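Local coordinates for protein enolase from the environmental genome shotgun sequencing of the Sargasso Sea (PDB 2QGY) that is of unknown function but, as a magnesium-binding member of the enolase superfamily, probably acts on a carboxylate substrate by abstracting the proton beside its carboxyl group, at residues Y139-S144 / K169-L174; L199-P204 / S212-V217; Y223-P228 / F244-V249. All blocks are in the same frame, centred on the assembly; numbering follows the deposited sequence. Where two conformers were deposited one is given.

Contact 1: Y139-S144 / K169-L174; sequences YATCWS and KIYPML
Lys169 and Tyr139 meet at their polar ends, the ammonium NZ donating a hydrogen bond of 2.9 Å to the phenol OH of Tyr139. The two residues belong to neighbouring parallel strands, 135-141 and 168-170, of the (beta/alpha)-barrel domain, joined through helix 150-162 as a beta-alpha-beta unit. Lys169 CG is anti to the backbone N (chi1 -172°), and a bend at chi3 turns the end of the chain toward the phenol, while CB lies 3.5 Å from Tyr139 CE1. Thr141 runs beside the lysine, pointing the same way; its OG1 is hydrogen-bonded to Glu328, which also forms a salt bridge with Lys169 NZ. A second salt bridge to Glu226 ties this buried ammonium group to the metal site. Main-chain bonds set Thr141 opposite Lys169: Lys169 N donates to Ala140 O at 2.7 Å, and Cys142 N to Lys169 O at 2.9 Å. Beyond these bonds the backbones diverge, and one water bridges Cys142 O and Tyr171 N. There Trp143 turns an edge to the Tyr171 ring in a T-shaped pair with planes at 60°. Trp143 CD1 stands 3.5 Å above the plane of the Tyr171 ring, over its centre, with Thr141 CG2 at that ring's edge.

Contact 2: L199-P204 / S212-V217; sequences LDLAVP and SFLKEV. With MG (magnesium ion), chain C.
Leu199 and Leu201 share a first torsion that sets CG anti to the carbonyl carbon (chi1 -56° and -53°), and from there their methyl groups reach the inner side of helix 207-217. Phe213 answers with CG anti to its backbone N (chi1 178°), which carries the ring inward from the helix. This is the strand-helix packing of a (beta/alpha)-barrel: strand 197-200 and the loop after it lie against the helix that leads on to strand 224-226. No hydrogen bond crosses the buried interface, which is wholly apolar. Leu199 CD1 sits near the plane of the Phe213 ring, 4.0 Å from CE2 at its edge, and meets Val217 CG2 tip to tip at 3.6 Å. Leu201 divides its branches, CD2 approaching Phe213 CE2 at 3.8 Å and CD1 approaching Leu214 CD2 at 4.0 Å. Ile225 of the next strand touches both Leu201 and Leu214, continuing the apolar layer. Between the two leucines, Asp200 serves the metal site on the side of the strand away from the helix. Asp200 OD1 accepts a 2.6 Å hydrogen bond from a magnesium-bound water and a weak one from Ala202 N, while Asp200 OD2 binds the magnesium ion directly at 2.0 Å.

Contact 3: Y223-P228 / F244-V249; sequences YWIEEP and FNMKVV. With MG (magnesium ion), chain C.
The magnesium site is built partly on strand 224-226, where Glu226 OE2 binds the ion at 2.0 Å; the neighbouring strand 248-250 flanks it. Glu226 has CG anti to the backbone N (chi1 176°) and an extended chain beyond, which carries the carboxylate to the metal. The other oxygen, Glu226 OE1, receives Trp224 NE1 on its anti lone pair at 3.1 Å, with the oxygen tilted out of the indole plane, and has Lys169 as a further partner. Held by these partners and the ion, the carboxylate has its rotation restrained. Glu227 contributes from the second shell: its OE1 accepts a hydrogen bond from a water on the magnesium. Three main-chain bonds make the parallel pairing, Ile225 N to Lys247 O, Val249 N to Ile225 O, and Glu227 N to Val249 O, the last at 2.9 Å. Helix 234-243 connects the strands, completing one beta-alpha-beta crossover of the (beta/alpha)-barrel. On the face bearing Glu226, Val249 CG2 makes a CH-pi contact with Trp224, 3.4 Å from the centroid of the five-membered ring and 16° off its normal. Val249 CB also packs 4.1 Å from Glu226 CB. The helix-facing side is apolar: Ile225 CG1 lies 4.0 Å from Met246 CB, and Val248 CG1 packs against Pro228 CG at 4.1 Å, with Leu237 and Ile240 of helix 234-243 beside Val248.

In the fold
Contacts 1 and 3 pair neighbouring strands in the parallel barrel run 135-141, 168-170, 197-200, 224-226 and 248-250, while contact 2 packs helix 207-217 on the middle strand. The centres of contacts 2 and 3 lie about 9 Å apart, and both hold the magnesium ion: Asp200 OD2 and Glu226 OE2 are 2.8 Å from each other, like charges that the shared ion probably compensates. Glu252 and three waters complete the coordination. Contact 1 joins contact 3 through the salt bridge of Lys169 NZ to Glu226 OE1, 2.9 Å, and the nearest side-chain atom of Tyr171 lies about 4 Å from the ion. Main-chain pairs stitch strands, Ile170 O to Asp200 N and Leu199 O to Glu226 N, both 2.8 Å.

Contact 1: Y139-S144 / K169-L174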
loop_
_atom_site.group_PDB
_atom_site.type_symbol
_atom_site.label_atom_id
_atom_site.label_comp_id
_atom_site.label_asym_id
_atom_site.label_seq_id
_atom_site.Cartn_x
_atom_site.Cartn_y
_atom_site.Cartn_z
ATOM N N TYR A 139 2.404 -23.974 -13.696
ATOM C CA TYR A 139 2.280 -24.900 -12.598
ATOM C C TYR A 139 0.929 -24.604 -11.935
ATOM O O TYR A 139 0.362 -23.520 -12.122
ATOM C CB TYR A 139 3.444 -24.738 -11.594
ATOM C CG TYR A 139 3.340 -23.484 -10.734
ATOM C CD1 TYR A 139 2.682 -23.514 -9.501
ATOM C CD2 TYR A 139 3.872 -22.263 -11.173
ATOM C CE1 TYR A 139 2.545 -22.331 -8.704
ATOM C CE2 TYR A 139 3.762 -21.097 -10.402
ATOM C CZ TYR A 139 3.088 -21.136 -9.180
ATOM O OH TYR A 139 3.001 -20.000 -8.413
ATOM N N ALA A 140 0.429 -25.571 -11.182
ATOM C CA ALA A 140 -0.874 -25.478 -10.554
ATOM C C ALA A 140 -0.766 -25.326 -9.066
ATOM O O ALA A 140 -0.029 -26.075 -8.384
ATOM C CB ALA A 140 -1.712 -26.706 -10.893
ATOM N N THR A 141 -1.531 -24.374 -8.539
ATOM C CA THR A 141 -1.574 -24.143 -7.107
ATOM C C THR A 141 -2.749 -24.875 -6.493
ATOM O O THR A 141 -3.865 -24.792 -6.988
ATOM C CB THR A 141 -1.661 -22.637 -6.794
ATOM O OG1 THR A 141 -0.441 -22.023 -7.197
ATOM C CG2 THR A 141 -1.879 -22.379 -5.322
ATOM N N CYS A 142 -2.461 -25.631 -5.432
ATOM C CA CYS A 142 -3.479 -26.403 -4.702
ATOM C C CYS A 142 -3.788 -25.712 -3.380
ATOM O O CYS A 142 -3.043 -25.842 -2.403
ATOM C CB CYS A 142 -2.965 -27.800 -4.376
ATOM S SG CYS A 142 -4.303 -28.810 -3.790
ATOM N N TRP A 143 -4.872 -24.952 -3.352
ATOM C CA TRP A 143 -5.234 -24.216 -2.174
ATOM C C TRP A 143 -6.746 -24.101 -2.070
ATOM O O TRP A 143 -7.422 -23.892 -3.078
ATOM C CB TRP A 143 -4.636 -22.799 -2.262
ATOM C CG TRP A 143 -4.889 -21.986 -1.033
ATOM C CD1 TRP A 143 -4.100 -21.916 0.097
ATOM C CD2 TRP A 143 -6.010 -21.140 -0.790
ATOM N NE1 TRP A 143 -4.676 -21.082 1.025
ATOM C CE2 TRP A 143 -5.840 -20.575 0.495
ATOM C CE3 TRP A 143 -7.135 -20.766 -1.556
ATOM C CZ2 TRP A 143 -6.767 -19.679 1.048
ATOM C CZ3 TRP A 143 -8.054 -19.888 -0.998
ATOM C CH2 TRP A 143 -7.860 -19.349 0.282
ATOM N N SER A 144 -7.271 -24.223 -0.855
ATOM C CA SER A 144 -8.706 -23.980 -0.629
ATOM C C SER A 144 -9.007 -23.207 0.667
ATOM O O SER A 144 -8.306 -23.355 1.674
ATOM C CB SER A 144 -9.502 -25.282 -0.631
ATOM O OG SER A 144 -10.879 -25.004 -0.372
ATOM N N LYS A 169 2.073 -26.518 -6.676
ATOM C CA LYS A 169 2.414 -25.777 -5.462
ATOM C C LYS A 169 1.464 -26.115 -4.312
ATOM O O LYS A 169 0.257 -26.053 -4.467
ATOM C CB LYS A 169 2.488 -24.259 -5.726
ATOM C CG LYS A 169 3.021 -23.507 -4.527
ATOM C CD LYS A 169 3.331 -22.036 -4.798
ATOM C CE LYS A 169 2.053 -21.200 -5.061
ATOM N NZ LYS A 169 2.383 -19.802 -5.550
ATOM N N ILE A 170 2.017 -26.528 -3.168
ATOM C CA ILE A 170 1.222 -26.817 -1.978
ATOM C C ILE A 170 1.553 -25.896 -0.803
ATOM O O ILE A 170 2.562 -25.160 -0.832
ATOM C CB ILE A 170 1.414 -28.292 -1.536
ATOM C CG1 ILE A 170 2.898 -28.547 -1.253
ATOM C CG2 ILE A 170 0.895 -29.262 -2.638
ATOM C CD1 ILE A 170 3.187 -29.830 -0.510
ATOM N N TYR A 171 0.701 -25.923 0.216
ATOM C CA TYR A 171 0.866 -25.113 1.410
ATOM C C TYR A 171 1.039 -26.061 2.599
ATOM O O TYR A 171 0.054 -26.470 3.221
ATOM C CB TYR A 171 -0.351 -24.197 1.615
ATOM C CG TYR A 171 -0.467 -23.072 0.593
ATOM C CD1 TYR A 171 -0.261 -21.741 0.965
ATOM C CD2 TYR A 171 -0.800 -23.348 -0.720
ATOM C CE1 TYR A 171 -0.375 -20.693 0.003
ATOM C CE2 TYR A 171 -0.904 -22.320 -1.672
ATOM C CZ TYR A 171 -0.674 -21.013 -1.290
ATOM O OH TYR A 171 -0.806 -20.000 -2.238
ATOM N N PRO A 172 2.300 -26.436 2.897
ATOM C CA PRO A 172 2.601 -27.561 3.789
ATOM C C PRO A 172 2.705 -27.198 5.270
ATOM O O PRO A 172 2.912 -28.094 6.088
ATOM C CB PRO A 172 3.951 -28.042 3.255
ATOM C CG PRO A 172 4.641 -26.750 2.870
ATOM C CD PRO A 172 3.535 -25.846 2.340
ATOM N N MET A 173 2.549 -25.927 5.646
ATOM C CA MET A 173 2.661 -25.601 7.086
ATOM C C MET A 173 1.365 -25.925 7.814
ATOM O O MET A 173 0.409 -25.140 7.798
ATOM C CB MET A 173 3.083 -24.146 7.335
ATOM C CG MET A 173 4.453 -23.797 6.736
ATOM S SD MET A 173 5.920 -24.776 7.264
ATOM C CE MET A 173 6.520 -23.827 8.639
ATOM N N LEU A 174 1.360 -27.088 8.460
ATOM C CA LEU A 174 0.161 -27.602 9.130
ATOM C C LEU A 174 0.344 -27.571 10.647
ATOM O O LEU A 174 1.222 -26.856 11.156
ATOM C CB LEU A 174 -0.154 -29.016 8.627
ATOM C CG LEU A 174 -0.142 -29.229 7.098
ATOM C CD1 LEU A 174 -0.382 -30.680 6.744
ATOM C CD2 LEU A 174 -1.161 -28.341 6.362
HETATM O O HOH W 1 -1.687 -27.289 -0.383
#

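Contact 2: L199-P204 / S212-V217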
loop_
_atom_site.group_PDB
_atom_site.type_symbol
_atom_site.label_atom_id
_atom_site.label_comp_id
_atom_site.label_asym_id
_atom_site.label_seq_id
_atom_site.Cartn_x
_atom_site.Cartn_y
_atom_site.Cartn_z
ATOM N N LEU A 199 6.622 -25.120 -2.614
ATOM C CA LEU A 199 6.098 -25.064 -1.272
ATOM C C LEU A 199 5.869 -23.607 -0.919
ATOM O O LEU A 199 6.798 -22.806 -0.926
ATOM C CB LEU A 199 7.076 -25.717 -0.257
ATOM C CG LEU A 199 7.532 -27.186 -0.474
ATOM C CD1 LEU A 199 8.450 -27.666 0.674
ATOM C CD2 LEU A 199 6.349 -28.139 -0.641
ATOM N N ASP A 200 4.623 -23.278 -0.620
ATOM C CA ASP A 200 4.291 -21.941 -0.205
ATOM C C ASP A 200 4.116 -21.940 1.290
ATOM O O ASP A 200 3.150 -22.470 1.814
ATOM C CB ASP A 200 3.025 -21.433 -0.931
ATOM C CG ASP A 200 2.815 -19.937 -0.746
ATOM O OD1 ASP A 200 3.234 -19.397 0.292
ATOM O OD2 ASP A 200 2.223 -19.301 -1.658
ATOM N N LEU A 201 5.093 -21.373 1.994
ATOM C CA LEU A 201 5.020 -21.299 3.463
ATOM C C LEU A 201 4.095 -20.214 4.011
ATOM O O LEU A 201 3.734 -20.258 5.187
ATOM C CB LEU A 201 6.405 -21.136 4.088
ATOM C CG LEU A 201 7.457 -22.164 3.657
ATOM C CD1 LEU A 201 8.673 -22.152 4.629
ATOM C CD2 LEU A 201 6.866 -23.548 3.496
ATOM N N ALA A 202 3.724 -19.249 3.173
ATOM C CA ALA A 202 2.682 -18.279 3.523
ATOM C C ALA A 202 3.019 -17.442 4.786
ATOM O O ALA A 202 2.144 -17.139 5.597
ATOM C CB ALA A 202 1.321 -18.998 3.679
ATOM N N VAL A 203 4.307 -17.115 4.942
ATOM C CA VAL A 203 4.816 -16.244 6.007
ATOM C C VAL A 203 4.442 -16.790 7.401
ATOM O O VAL A 203 3.594 -16.217 8.082
ATOM C CB VAL A 203 4.360 -14.773 5.837
ATOM C CG1 VAL A 203 5.081 -13.858 6.829
ATOM C CG2 VAL A 203 4.606 -14.281 4.402
ATOM N N PRO A 204 5.079 -17.912 7.808
ATOM C CA PRO A 204 4.843 -18.483 9.124
ATOM C C PRO A 204 5.235 -17.488 10.214
ATOM O O PRO A 204 6.250 -16.809 10.119
ATOM C CB PRO A 204 5.765 -19.705 9.142
ATOM C CG PRO A 204 5.904 -20.061 7.697
ATOM C CD PRO A 204 6.050 -18.725 7.054
ATOM N N SER A 212 13.118 -25.154 11.254
ATOM C CA SER A 212 13.045 -26.588 11.503
ATOM C C SER A 212 12.400 -27.311 10.316
ATOM O O SER A 212 12.900 -28.348 9.870
ATOM C CB SER A 212 12.311 -26.873 12.816
ATOM O OG SER A 212 12.796 -26.032 13.857
ATOM N N PHE A 213 11.319 -26.736 9.780
ATOM C CA PHE A 213 10.667 -27.304 8.599
ATOM C C PHE A 213 11.635 -27.389 7.419
ATOM O O PHE A 213 11.790 -28.439 6.799
ATOM C CB PHE A 213 9.406 -26.506 8.200
ATOM C CG PHE A 213 8.725 -27.030 6.969
ATOM C CD1 PHE A 213 7.892 -28.147 7.039
ATOM C CD2 PHE A 213 8.920 -26.418 5.731
ATOM C CE1 PHE A 213 7.261 -28.649 5.911
ATOM C CE2 PHE A 213 8.303 -26.908 4.576
ATOM C CZ PHE A 213 7.447 -28.025 4.663
ATOM N N LEU A 214 12.294 -26.276 7.113
ATOM C CA LEU A 214 13.188 -26.228 5.960
ATOM C C LEU A 214 14.363 -27.208 6.088
ATOM O O LEU A 214 14.851 -27.735 5.088
ATOM C CB LEU A 214 13.699 -24.806 5.743
ATOM C CG LEU A 214 12.613 -23.833 5.246
ATOM C CD1 LEU A 214 13.197 -22.436 5.132
ATOM C CD2 LEU A 214 12.021 -24.314 3.914
ATOM N N LYS A 215 14.786 -27.455 7.325
ATOM C CA LYS A 215 15.860 -28.418 7.586
ATOM C C LYS A 215 15.390 -29.852 7.285
ATOM O O LYS A 215 16.137 -30.664 6.727
ATOM C CB LYS A 215 16.321 -28.280 9.033
ATOM C CG LYS A 215 17.666 -28.922 9.328
ATOM C CD LYS A 215 18.207 -28.417 10.676
ATOM C CE LYS A 215 19.730 -28.584 10.761
ATOM N NZ LYS A 215 20.333 -27.855 11.933
ATOM N N GLU A 216 14.140 -30.150 7.608
ATOM C CA GLU A 216 13.599 -31.491 7.386
ATOM C C GLU A 216 13.052 -31.707 5.972
ATOM O O GLU A 216 12.920 -32.847 5.519
ATOM C CB GLU A 216 12.519 -31.806 8.428
ATOM C CG GLU A 216 12.993 -31.659 9.874
ATOM C CD GLU A 216 14.077 -32.661 10.249
ATOM O OE1 GLU A 216 14.028 -33.800 9.724
ATOM O OE2 GLU A 216 14.977 -32.306 11.060
ATOM N N VAL A 217 12.710 -30.627 5.274
ATOM C CA VAL A 217 12.021 -30.782 3.987
ATOM C C VAL A 217 12.977 -30.901 2.811
ATOM O O VAL A 217 12.570 -31.329 1.727
ATOM C CB VAL A 217 10.961 -29.657 3.735
ATOM C CG1 VAL A 217 11.632 -28.397 3.173
ATOM C CG2 VAL A 217 9.868 -30.167 2.801
HETATM MG MG MG C . 2.179 -17.391 -2.254
HETATM O O HOH W 2 2.984 -16.888 -0.422
HETATM O O HOH W 3 0.449 -17.001 -1.302
HETATM O O HOH W 4 0.818 -18.178 -3.700
#

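Contact 3: Y223-P228 / F244-V249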
loop_
_atom_site.group_PDB
_atom_site.type_symbol
_atom_site.label_atom_id
_atom_site.label_comp_id
_atom_site.label_asym_id
_atom_site.label_seq_id
_atom_site.Cartn_x
_atom_site.Cartn_y
_atom_site.Cartn_z
ATOM N N TYR A 223 11.061 -27.592 -5.370
ATOM C CA TYR A 223 11.476 -26.775 -6.486
ATOM C C TYR A 223 11.750 -25.339 -6.040
ATOM O O TYR A 223 12.678 -24.685 -6.561
ATOM C CB TYR A 223 10.411 -26.832 -7.583
ATOM C CG TYR A 223 10.841 -26.200 -8.879
ATOM C CD1 TYR A 223 11.578 -26.927 -9.820
ATOM C CD2 TYR A 223 10.489 -24.885 -9.181
ATOM C CE1 TYR A 223 11.993 -26.342 -11.012
ATOM C CE2 TYR A 223 10.875 -24.290 -10.368
ATOM C CZ TYR A 223 11.626 -25.016 -11.290
ATOM O OH TYR A 223 12.015 -24.399 -12.463
ATOM N N TRP A 224 10.905 -24.842 -5.137
ATOM C CA TRP A 224 11.143 -23.525 -4.516
ATOM C C TRP A 224 10.413 -23.404 -3.219
ATOM O O TRP A 224 9.544 -24.215 -2.924
ATOM C CB TRP A 224 10.826 -22.361 -5.470
ATOM C CG TRP A 224 9.374 -21.965 -5.737
ATOM C CD1 TRP A 224 8.364 -21.717 -4.828
ATOM C CD2 TRP A 224 8.842 -21.649 -7.018
ATOM N NE1 TRP A 224 7.226 -21.298 -5.498
ATOM C CE2 TRP A 224 7.491 -21.271 -6.839
ATOM C CE3 TRP A 224 9.379 -21.669 -8.312
ATOM C CZ2 TRP A 224 6.671 -20.898 -7.916
ATOM C CZ3 TRP A 224 8.559 -21.303 -9.387
ATOM C CH2 TRP A 224 7.222 -20.917 -9.170
ATOM N N ILE A 225 10.797 -22.402 -2.431
ATOM C CA ILE A 225 10.224 -22.151 -1.129
ATOM C C ILE A 225 9.716 -20.720 -1.206
ATOM O O ILE A 225 10.507 -19.782 -1.379
ATOM C CB ILE A 225 11.308 -22.230 0.003
ATOM C CG1 ILE A 225 11.870 -23.656 0.131
ATOM C CG2 ILE A 225 10.707 -21.806 1.366
ATOM C CD1 ILE A 225 10.844 -24.724 0.407
ATOM N N GLU A 226 8.411 -20.561 -1.059
ATOM C CA GLU A 226 7.780 -19.282 -1.298
ATOM C C GLU A 226 7.370 -18.629 0.023
ATOM O O GLU A 226 6.830 -19.289 0.922
ATOM C CB GLU A 226 6.581 -19.515 -2.220
ATOM C CG GLU A 226 5.778 -18.291 -2.487
ATOM C CD GLU A 226 4.744 -18.520 -3.595
ATOM O OE1 GLU A 226 5.007 -19.294 -4.550
ATOM O OE2 GLU A 226 3.694 -17.877 -3.514
ATOM N N GLU A 227 7.700 -17.332 0.151
ATOM C CA GLU A 227 7.369 -16.540 1.327
ATOM C C GLU A 227 7.707 -17.234 2.669
ATOM O O GLU A 227 6.866 -17.321 3.547
ATOM C CB GLU A 227 5.905 -16.118 1.293
ATOM C CG GLU A 227 5.575 -15.188 0.133
ATOM C CD GLU A 227 4.603 -14.143 0.568
ATOM O OE1 GLU A 227 3.418 -14.519 0.692
ATOM O OE2 GLU A 227 5.032 -12.979 0.852
ATOM N N PRO A 228 8.977 -17.648 2.855
ATOM C CA PRO A 228 9.352 -18.279 4.138
ATOM C C PRO A 228 9.324 -17.228 5.251
ATOM O O PRO A 228 9.158 -17.574 6.431
ATOM C CB PRO A 228 10.783 -18.795 3.902
ATOM C CG PRO A 228 11.330 -17.925 2.769
ATOM C CD PRO A 228 10.112 -17.501 1.921
ATOM N N PHE A 244 19.876 -21.946 3.508
ATOM C CA PHE A 244 19.379 -23.151 2.842
ATOM C C PHE A 244 19.720 -23.177 1.354
ATOM O O PHE A 244 19.895 -22.132 0.732
ATOM C CB PHE A 244 17.868 -23.278 3.084
ATOM C CG PHE A 244 17.496 -23.392 4.534
ATOM C CD1 PHE A 244 17.597 -24.615 5.198
ATOM C CD2 PHE A 244 17.074 -22.279 5.255
ATOM C CE1 PHE A 244 17.253 -24.731 6.557
ATOM C CE2 PHE A 244 16.735 -22.384 6.598
ATOM C CZ PHE A 244 16.834 -23.624 7.260
ATOM N N ASN A 245 19.814 -24.366 0.781
ATOM C CA ASN A 245 20.177 -24.516 -0.625
ATOM C C ASN A 245 18.913 -24.776 -1.452
ATOM O O ASN A 245 18.825 -25.750 -2.217
ATOM C CB ASN A 245 21.164 -25.676 -0.786
ATOM C CG ASN A 245 21.757 -25.757 -2.187
ATOM O OD1 ASN A 245 21.859 -24.747 -2.898
ATOM N ND2 ASN A 245 22.136 -26.971 -2.597
ATOM N N MET A 246 17.917 -23.925 -1.245
ATOM C CA MET A 246 16.646 -24.032 -1.933
ATOM C C MET A 246 16.272 -22.647 -2.502
ATOM O O MET A 246 16.557 -21.618 -1.891
ATOM C CB MET A 246 15.568 -24.561 -0.967
ATOM C CG MET A 246 15.682 -26.089 -0.581
ATOM S SD MET A 246 14.554 -26.626 0.740
ATOM C CE MET A 246 14.948 -25.507 2.019
ATOM N N LYS A 247 15.645 -22.609 -3.667
ATOM C CA LYS A 247 15.279 -21.319 -4.253
ATOM C C LYS A 247 14.231 -20.578 -3.426
ATOM O O LYS A 247 13.207 -21.167 -3.061
ATOM C CB LYS A 247 14.766 -21.509 -5.658
ATOM C CG LYS A 247 15.850 -22.007 -6.613
ATOM C CD LYS A 247 15.273 -22.290 -7.983
ATOM C CE LYS A 247 16.316 -23.017 -8.854
ATOM N NZ LYS A 247 17.621 -22.312 -8.865
ATOM N N VAL A 248 14.480 -19.293 -3.152
ATOM C CA VAL A 248 13.566 -18.478 -2.348
ATOM C C VAL A 248 12.729 -17.550 -3.284
ATOM O O VAL A 248 13.264 -16.899 -4.181
ATOM C CB VAL A 248 14.334 -17.680 -1.235
ATOM C CG1 VAL A 248 13.443 -16.663 -0.488
ATOM C CG2 VAL A 248 15.008 -18.635 -0.205
ATOM N N VAL A 249 11.421 -17.517 -3.047
ATOM C CA VAL A 249 10.490 -16.735 -3.855
ATOM C C VAL A 249 9.812 -15.682 -2.961
ATOM O O VAL A 249 9.354 -16.010 -1.888
ATOM C CB VAL A 249 9.387 -17.623 -4.462
ATOM C CG1 VAL A 249 8.481 -16.755 -5.405
ATOM C CG2 VAL A 249 10.010 -18.757 -5.324
HETATM MG MG MG C . 2.179 -17.391 -2.254
HETATM O O HOH W 5 15.203 -25.314 -4.530
HETATM O O HOH W 2 2.984 -16.888 -0.422
HETATM O O HOH W 3 0.449 -17.001 -1.302
HETATM O O HOH W 4 0.818 -18.178 -3.700
#